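Local coordinates for protein SnoK (PDB 5EPA) that probably acts as a non-heme iron, 2-oxoglutarate-dependent carbocyclase in the biosynthesis of the polyketide antibiotic nogalamycin, at residues A[34-45]-A[97-108]. Sequence-based numbering, arbitrary orientation.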
ATOM      1  N   ARG A  34       8.744  12.989   4.053  1.00 30.59           N
ATOM      2  CA  ARG A  34       9.450  12.703   5.326  1.00 31.78           C
ATOM      3  C   ARG A  34       8.739  13.328   6.484  1.00 31.94           C
ATOM      4  O   ARG A  34       8.663  12.733   7.541  1.00 31.16           O
ATOM      5  CB  ARG A  34      10.897  13.186   5.318  1.00 33.52           C
ATOM      6  CG  ARG A  34      11.754  12.601   4.188  1.00 34.61           C
ATOM      7  CD  ARG A  34      12.513  11.350   4.554  1.00 35.13           C
ATOM      8  NE  ARG A  34      13.144  10.719   3.388  1.00 35.37           N
ATOM      9  CZ  ARG A  34      14.366  10.977   2.896  1.00 36.49           C
ATOM     10  NH1 ARG A  34      15.137  11.909   3.394  1.00 37.92           N
ATOM     11  NH2 ARG A  34      14.812  10.281   1.865  1.00 35.91           N
ATOM     12  N   GLU A  35       8.176  14.521   6.279  1.00 33.19           N
ATOM     13  CA  GLU A  35       7.485  15.229   7.368  1.00 34.68           C
ATOM     14  C   GLU A  35       6.051  14.749   7.588  1.00 32.34           C
ATOM     15  O   GLU A  35       5.592  14.637   8.722  1.00 32.14           O
ATOM     16  CB  GLU A  35       7.491  16.741   7.122  1.00 37.79           C
ATOM     17  CG  GLU A  35       8.897  17.335   7.209  1.00 42.28           C
ATOM     18  CD  GLU A  35       8.952  18.827   6.889  1.00 46.49           C
ATOM     19  OE1 GLU A  35       7.863  19.395   6.551  1.00 53.04           O
ATOM     20  OE2 GLU A  35      10.070  19.423   6.971  1.00 47.05           O
ATOM     21  N   GLN A  36       5.344  14.496   6.501  1.00 30.46           N
ATOM     22  CA  GLN A  36       3.896  14.203   6.565  1.00 29.48           C
ATOM     23  C   GLN A  36       3.584  12.718   6.600  1.00 28.05           C
ATOM     24  O   GLN A  36       2.519  12.343   7.091  1.00 28.67           O
ATOM     25  CB  GLN A  36       3.130  14.870   5.402  1.00 29.32           C
ATOM     26  CG  GLN A  36       3.392  16.360   5.221  1.00 30.54           C
ATOM     27  CD  GLN A  36       2.910  17.184   6.399  1.00 32.64           C
ATOM     28  OE1 GLN A  36       1.841  16.947   6.926  1.00 33.30           O
ATOM     29  NE2 GLN A  36       3.692  18.156   6.802  1.00 33.62           N
ATOM     30  N   GLY A  37       4.490  11.885   6.110  1.00 26.73           N
ATOM     31  CA  GLY A  37       4.287  10.429   6.119  1.00 26.01           C
ATOM     32  C   GLY A  37       3.574   9.842   4.885  1.00 25.29           C
ATOM     33  O   GLY A  37       3.315   8.657   4.811  1.00 23.86           O
ATOM     34  N   TYR A  38       3.210  10.713   3.959  1.00 25.38           N
ATOM     35  CA  TYR A  38       2.627  10.328   2.715  1.00 24.81           C
ATOM     36  C   TYR A  38       2.982  11.408   1.696  1.00 24.85           C
ATOM     37  O   TYR A  38       3.342  12.527   2.057  1.00 26.22           O
ATOM     38  CB  TYR A  38       1.102  10.193   2.848  1.00 24.78           C
ATOM     39  CG  TYR A  38       0.413  11.532   2.902  1.00 26.15           C
ATOM     40  CD1 TYR A  38       0.339  12.264   4.112  1.00 27.17           C
ATOM     41  CD2 TYR A  38      -0.139  12.103   1.776  1.00 26.58           C
ATOM     42  CE1 TYR A  38      -0.283  13.520   4.177  1.00 27.58           C
ATOM     43  CE2 TYR A  38      -0.779  13.354   1.845  1.00 27.10           C
ATOM     44  CZ  TYR A  38      -0.824  14.050   3.051  1.00 27.82           C
ATOM     45  OH  TYR A  38      -1.424  15.274   3.103  1.00 29.53           O
ATOM     46  N   VAL A  39       2.846  11.083   0.419  1.00 24.19           N
ATOM     47  CA  VAL A  39       2.955  12.078  -0.638  1.00 24.25           C
ATOM     48  C   VAL A  39       2.302  11.608  -1.916  1.00 23.99           C
ATOM     49  O   VAL A  39       2.444  10.458  -2.335  1.00 22.96           O
ATOM     50  CB  VAL A  39       4.417  12.497  -0.911  1.00 25.26           C
ATOM     51  CG1 VAL A  39       5.241  11.377  -1.554  1.00 24.89           C
ATOM     52  CG2 VAL A  39       4.472  13.738  -1.781  1.00 26.17           C
ATOM     53  N   HIS A  40       1.609  12.538  -2.540  1.00 24.78           N
ATOM     54  CA  HIS A  40       0.929  12.321  -3.812  1.00 25.10           C
ATOM     55  C   HIS A  40       1.853  12.705  -4.954  1.00 25.72           C
ATOM     56  O   HIS A  40       2.242  13.851  -5.074  1.00 26.12           O
ATOM     57  CB  HIS A  40      -0.348  13.176  -3.864  1.00 25.95           C
ATOM     58  CG  HIS A  40      -1.069  13.142  -5.191  1.00 26.37           C
ATOM     59  ND1 HIS A  40      -1.888  14.158  -5.615  1.00 27.18           N
ATOM     60  CD2 HIS A  40      -1.060  12.232  -6.186  1.00 26.39           C
ATOM     61  CE1 HIS A  40      -2.367  13.870  -6.805  1.00 27.74           C
ATOM     62  NE2 HIS A  40      -1.885  12.701  -7.172  1.00 27.17           N
ATOM     63  N   ILE A  41       2.221  11.731  -5.778  1.00 25.85           N
ATOM     64  CA  ILE A  41       3.046  11.996  -6.951  1.00 26.64           C
ATOM     65  C   ILE A  41       2.213  11.806  -8.226  1.00 26.84           C
ATOM     66  O   ILE A  41       1.807  10.709  -8.548  1.00 25.70           O
ATOM     67  CB  ILE A  41       4.244  11.067  -7.001  1.00 26.62           C
ATOM     68  CG1 ILE A  41       5.024  11.137  -5.687  1.00 27.04           C
ATOM     69  CG2 ILE A  41       5.133  11.430  -8.176  1.00 27.25           C
ATOM     70  CD1 ILE A  41       5.617  12.497  -5.353  1.00 27.87           C
ATOM     71  N   PRO A  42       1.951  12.886  -8.949  1.00 28.41           N
ATOM     72  CA  PRO A  42       1.125  12.682 -10.130  1.00 29.08           C
ATOM     73  C   PRO A  42       1.877  12.232 -11.388  1.00 29.83           C
ATOM     74  O   PRO A  42       3.075  12.508 -11.557  1.00 30.25           O
ATOM     75  CB  PRO A  42       0.497  14.058 -10.362  1.00 29.77           C
ATOM     76  CG  PRO A  42       1.384  15.029  -9.650  1.00 30.49           C
ATOM     77  CD  PRO A  42       2.343  14.296  -8.771  1.00 29.63           C
ATOM     78  N   ARG A  43       1.117  11.602 -12.281  1.00 29.91           N
ATOM     79  CA  ARG A  43       1.570  11.283 -13.625  1.00 31.40           C
ATOM     80  C   ARG A  43       2.878  10.448 -13.658  1.00 30.46           C
ATOM     81  O   ARG A  43       3.831  10.816 -14.290  1.00 31.18           O
ATOM     82  CB  ARG A  43       1.712  12.557 -14.439  1.00 33.70           C
ATOM     83  CG  ARG A  43       0.423  13.373 -14.512  1.00 36.14           C
ATOM     84  CD  ARG A  43       0.609  14.669 -15.313  1.00 38.51           C
ATOM     85  NE  ARG A  43       1.551  15.550 -14.627  1.00 39.39           N
ATOM     86  CZ  ARG A  43       1.247  16.383 -13.653  1.00 39.87           C
ATOM     87  NH1 ARG A  43      -0.007  16.476 -13.209  1.00 41.04           N
ATOM     88  NH2 ARG A  43       2.206  17.114 -13.102  1.00 40.10           N
ATOM     89  N   VAL A  44       2.892   9.336 -12.950  1.00 29.04           N
ATOM     90  CA  VAL A  44       4.045   8.488 -12.945  1.00 29.08           C
ATOM     91  C   VAL A  44       3.939   7.502 -14.117  1.00 30.22           C
ATOM     92  O   VAL A  44       4.917   7.275 -14.819  1.00 30.48           O
ATOM     93  CB  VAL A  44       4.177   7.722 -11.622  1.00 27.97           C
ATOM     94  CG1 VAL A  44       5.402   6.842 -11.639  1.00 27.90           C
ATOM     95  CG2 VAL A  44       4.241   8.694 -10.442  1.00 28.10           C
ATOM     96  N   LEU A  45       2.741   6.932 -14.291  1.00 30.31           N
ATOM     97  CA  LEU A  45       2.395   6.072 -15.417  1.00 30.99           C
ATOM     98  C   LEU A  45       1.626   6.801 -16.480  1.00 32.08           C
ATOM     99  O   LEU A  45       0.717   7.568 -16.186  1.00 33.66           O
ATOM    100  CB  LEU A  45       1.524   4.925 -14.944  1.00 30.21           C
ATOM    101  CG  LEU A  45       2.106   4.031 -13.862  1.00 29.98           C
ATOM    102  CD1 LEU A  45       1.126   2.924 -13.558  1.00 29.72           C
ATOM    103  CD2 LEU A  45       3.440   3.406 -14.317  1.00 30.96           C
ATOM    104  N   HIS A  97       8.973  -1.137 -11.803  1.00 28.58           N
ATOM    105  CA  HIS A  97       8.907  -0.023 -12.725  1.00 29.29           C
ATOM    106  C   HIS A  97      10.012   0.951 -12.338  1.00 30.08           C
ATOM    107  O   HIS A  97      10.192   1.233 -11.146  1.00 29.32           O
ATOM    108  CB  HIS A  97       7.537   0.661 -12.639  1.00 29.39           C
ATOM    109  CG  HIS A  97       7.284   1.659 -13.719  1.00 30.66           C
ATOM    110  ND1 HIS A  97       7.618   2.985 -13.597  1.00 31.17           N
ATOM    111  CD2 HIS A  97       6.706   1.529 -14.942  1.00 31.45           C
ATOM    112  CE1 HIS A  97       7.292   3.624 -14.708  1.00 32.52           C
ATOM    113  NE2 HIS A  97       6.725   2.765 -15.537  1.00 32.07           N
ATOM    114  N   PRO A  98      10.773   1.466 -13.326  1.00 31.48           N
ATOM    115  CA  PRO A  98      11.905   2.318 -12.958  1.00 32.49           C
ATOM    116  C   PRO A  98      11.510   3.598 -12.248  1.00 33.22           C
ATOM    117  O   PRO A  98      12.208   4.037 -11.345  1.00 33.52           O
ATOM    118  CB  PRO A  98      12.558   2.648 -14.298  1.00 33.60           C
ATOM    119  CG  PRO A  98      12.083   1.573 -15.244  1.00 33.53           C
ATOM    120  CD  PRO A  98      10.735   1.169 -14.772  1.00 32.21           C
ATOM    121  N   GLU A  99      10.402   4.210 -12.652  1.00 33.13           N
ATOM    122  CA  GLU A  99      10.015   5.444 -12.030  1.00 33.46           C
ATOM    123  C   GLU A  99       9.350   5.204 -10.680  1.00 31.68           C
ATOM    124  O   GLU A  99       9.695   5.848  -9.683  1.00 33.02           O
ATOM    125  CB  GLU A  99       9.128   6.279 -12.965  1.00 35.62           C
ATOM    126  CG  GLU A  99       9.684   6.450 -14.388  1.00 37.68           C
ATOM    127  CD  GLU A  99      11.137   6.913 -14.466  1.00 39.88           C
ATOM    128  OE1 GLU A  99      11.766   7.313 -13.438  1.00 42.45           O
ATOM    129  OE2 GLU A  99      11.669   6.900 -15.588  1.00 42.47           O
ATOM    130  N   ILE A 100       8.400   4.290 -10.607  1.00 29.01           N
ATOM    131  CA  ILE A 100       7.716   4.050  -9.347  1.00 27.41           C
ATOM    132  C   ILE A 100       8.716   3.608  -8.272  1.00 26.86           C
ATOM    133  O   ILE A 100       8.667   4.096  -7.154  1.00 26.43           O
ATOM    134  CB  ILE A 100       6.607   2.983  -9.477  1.00 26.53           C
ATOM    135  CG1 ILE A 100       5.517   3.443 -10.445  1.00 26.87           C
ATOM    136  CG2 ILE A 100       6.009   2.680  -8.112  1.00 25.43           C
ATOM    137  CD1 ILE A 100       4.489   2.360 -10.753  1.00 27.06           C
ATOM    138  N   SER A 101       9.550   2.603  -8.596  1.00 26.55           N
ATOM    139  CA  SER A 101      10.432   2.001  -7.607  1.00 25.92           C
ATOM    140  C   SER A 101      11.588   2.942  -7.344  1.00 26.61           C
ATOM    141  O   SER A 101      12.071   3.041  -6.227  1.00 26.35           O
ATOM    142  CB  SER A 101      10.934   0.589  -8.029  1.00 26.20           C
ATOM    143  OG  SER A 101      11.740   0.640  -9.173  1.00 27.01           O
ATOM    144  N   GLY A 102      12.028   3.657  -8.360  1.00 27.64           N
ATOM    145  CA  GLY A 102      13.086   4.657  -8.157  1.00 29.35           C
ATOM    146  C   GLY A 102      12.649   5.839  -7.265  1.00 29.63           C
ATOM    147  O   GLY A 102      13.433   6.364  -6.470  1.00 29.96           O
ATOM    148  N   ILE A 103      11.393   6.256  -7.410  1.00 28.80           N
ATOM    149  CA  ILE A 103      10.837   7.293  -6.549  1.00 28.56           C
ATOM    150  C   ILE A 103      10.740   6.769  -5.128  1.00 28.02           C
ATOM    151  O   ILE A 103      11.090   7.459  -4.199  1.00 27.82           O
ATOM    152  CB  ILE A 103       9.446   7.771  -7.051  1.00 27.95           C
ATOM    153  CG1 ILE A 103       9.625   8.618  -8.317  1.00 28.56           C
ATOM    154  CG2 ILE A 103       8.730   8.591  -5.980  1.00 27.35           C
ATOM    155  CD1 ILE A 103       8.349   8.790  -9.103  1.00 28.58           C
ATOM    156  N   ALA A 104      10.284   5.533  -4.979  1.00 28.29           N
ATOM    157  CA  ALA A 104      10.185   4.904  -3.645  1.00 28.75           C
ATOM    158  C   ALA A 104      11.515   4.899  -2.924  1.00 29.83           C
ATOM    159  O   ALA A 104      11.603   5.237  -1.757  1.00 29.42           O
ATOM    160  CB  ALA A 104       9.710   3.470  -3.771  1.00 28.48           C
ATOM    161  N   LEU A 105      12.552   4.599  -3.678  1.00 30.68           N
ATOM    162  CA  LEU A 105      13.897   4.603  -3.158  1.00 32.76           C
ATOM    163  C   LEU A 105      14.341   5.988  -2.672  1.00 33.01           C
ATOM    164  O   LEU A 105      14.979   6.128  -1.622  1.00 33.70           O
ATOM    165  CB  LEU A 105      14.855   4.066  -4.239  1.00 34.06           C
ATOM    166  CG  LEU A 105      16.212   3.559  -3.828  1.00 36.30           C
ATOM    167  CD1 LEU A 105      16.085   2.457  -2.778  1.00 36.74           C
ATOM    168  CD2 LEU A 105      16.950   3.015  -5.053  1.00 37.21           C
ATOM    169  N   ARG A 106      14.039   7.009  -3.445  1.00 32.99           N
ATOM    170  CA  ARG A 106      14.406   8.378  -3.058  1.00 33.34           C
ATOM    171  C   ARG A 106      13.627   8.833  -1.830  1.00 31.89           C
ATOM    172  O   ARG A 106      14.159   9.479  -0.949  1.00 31.93           O
ATOM    173  CB  ARG A 106      14.222   9.344  -4.233  1.00 34.69           C
ATOM    174  CG  ARG A 106      15.330   9.203  -5.266  1.00 36.93           C
ATOM    175  CD  ARG A 106      15.484  10.370  -6.235  1.00 39.00           C
ATOM    176  NE  ARG A 106      15.521  11.661  -5.545  1.00 42.03           N
ATOM    177  CZ  ARG A 106      15.343  12.854  -6.124  1.00 44.32           C
ATOM    178  NH1 ARG A 106      15.103  12.960  -7.427  1.00 44.46           N
ATOM    179  NH2 ARG A 106      15.410  13.960  -5.377  1.00 46.90           N
ATOM    180  N   LEU A 107      12.363   8.466  -1.766  1.00 30.79           N
ATOM    181  CA  LEU A 107      11.535   8.838  -0.649  1.00 30.24           C
ATOM    182  C   LEU A 107      12.021   8.143   0.624  1.00 30.19           C
ATOM    183  O   LEU A 107      12.142   8.788   1.685  1.00 29.98           O
ATOM    184  CB  LEU A 107      10.077   8.485  -0.929  1.00 29.59           C
ATOM    185  CG  LEU A 107       9.388   9.288  -2.047  1.00 30.01           C
ATOM    186  CD1 LEU A 107       7.972   8.800  -2.255  1.00 29.20           C
ATOM    187  CD2 LEU A 107       9.323  10.787  -1.746  1.00 30.63           C
ATOM    188  N   ALA A 108      12.339   6.848   0.515  1.00 28.81           N
ATOM    189  CA  ALA A 108      12.723   6.052   1.672  1.00 28.48           C
ATOM    190  C   ALA A 108      14.061   6.425   2.212  1.00 29.25           C
ATOM    191  O   ALA A 108      14.306   6.356   3.400  1.00 30.76           O
ATOM    192  CB  ALA A 108      12.733   4.590   1.311  1.00 28.22           C
TER
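Leu45 lays its CD2 methyl over one face of the His97 imidazole, 3.8 Å from the ring centroid and 20° off the ring normal, a CH-pi contact displaced toward NE2. Pro98 CD lies against the opposite face, so the ring is sandwiched, and both its nitrogens are engaged: ND1 accepts a weak N-cap bond from Ile100 N, while NE2 is hydrogen-bonded to Glu49. The same Leu45 methyl also meets Ile100 CD1 (3.9 Å).

Beside it, Val44 CG1 crosses Ile100 CG1 at about a right angle (3.6 Å) and touches Glu99 CB. Having CG1 anti to the backbone N sends that methyl to Glu99 and Ile100, whereas Val44 CG2 and Ile41 CG2 both approach Ile103 CD1, each at 4.3 Å. Farther along, Val39 CG1 packs against both methyls of Leu107, nearer CD1 (3.8 Å).

At the helix C-terminal end, Arg34 grips the Leu107 carbonyl oxygen side-on with two nitrogens. NE gives the straighter bond (2.8 Å, N-H...O 160°); NH2 bends to 137° and comes from above the carbonyl plane, although the oxygen lies in the guanidinium plane.

Edge strand 38-41 and the loop after it thus pack along helix 98-108, which also contacts strands 213-217 and 148-153 of the major sheet in this cupin-clan fold; the side chain of Ile100 is about 12 Å from the bound 2-oxoglutarate. Chemically, an apolar seam is bounded by polar ends: imidazole at the helix N-terminus, and at the C-terminus a guanidinium whose positive charge probably complements the helix dipole.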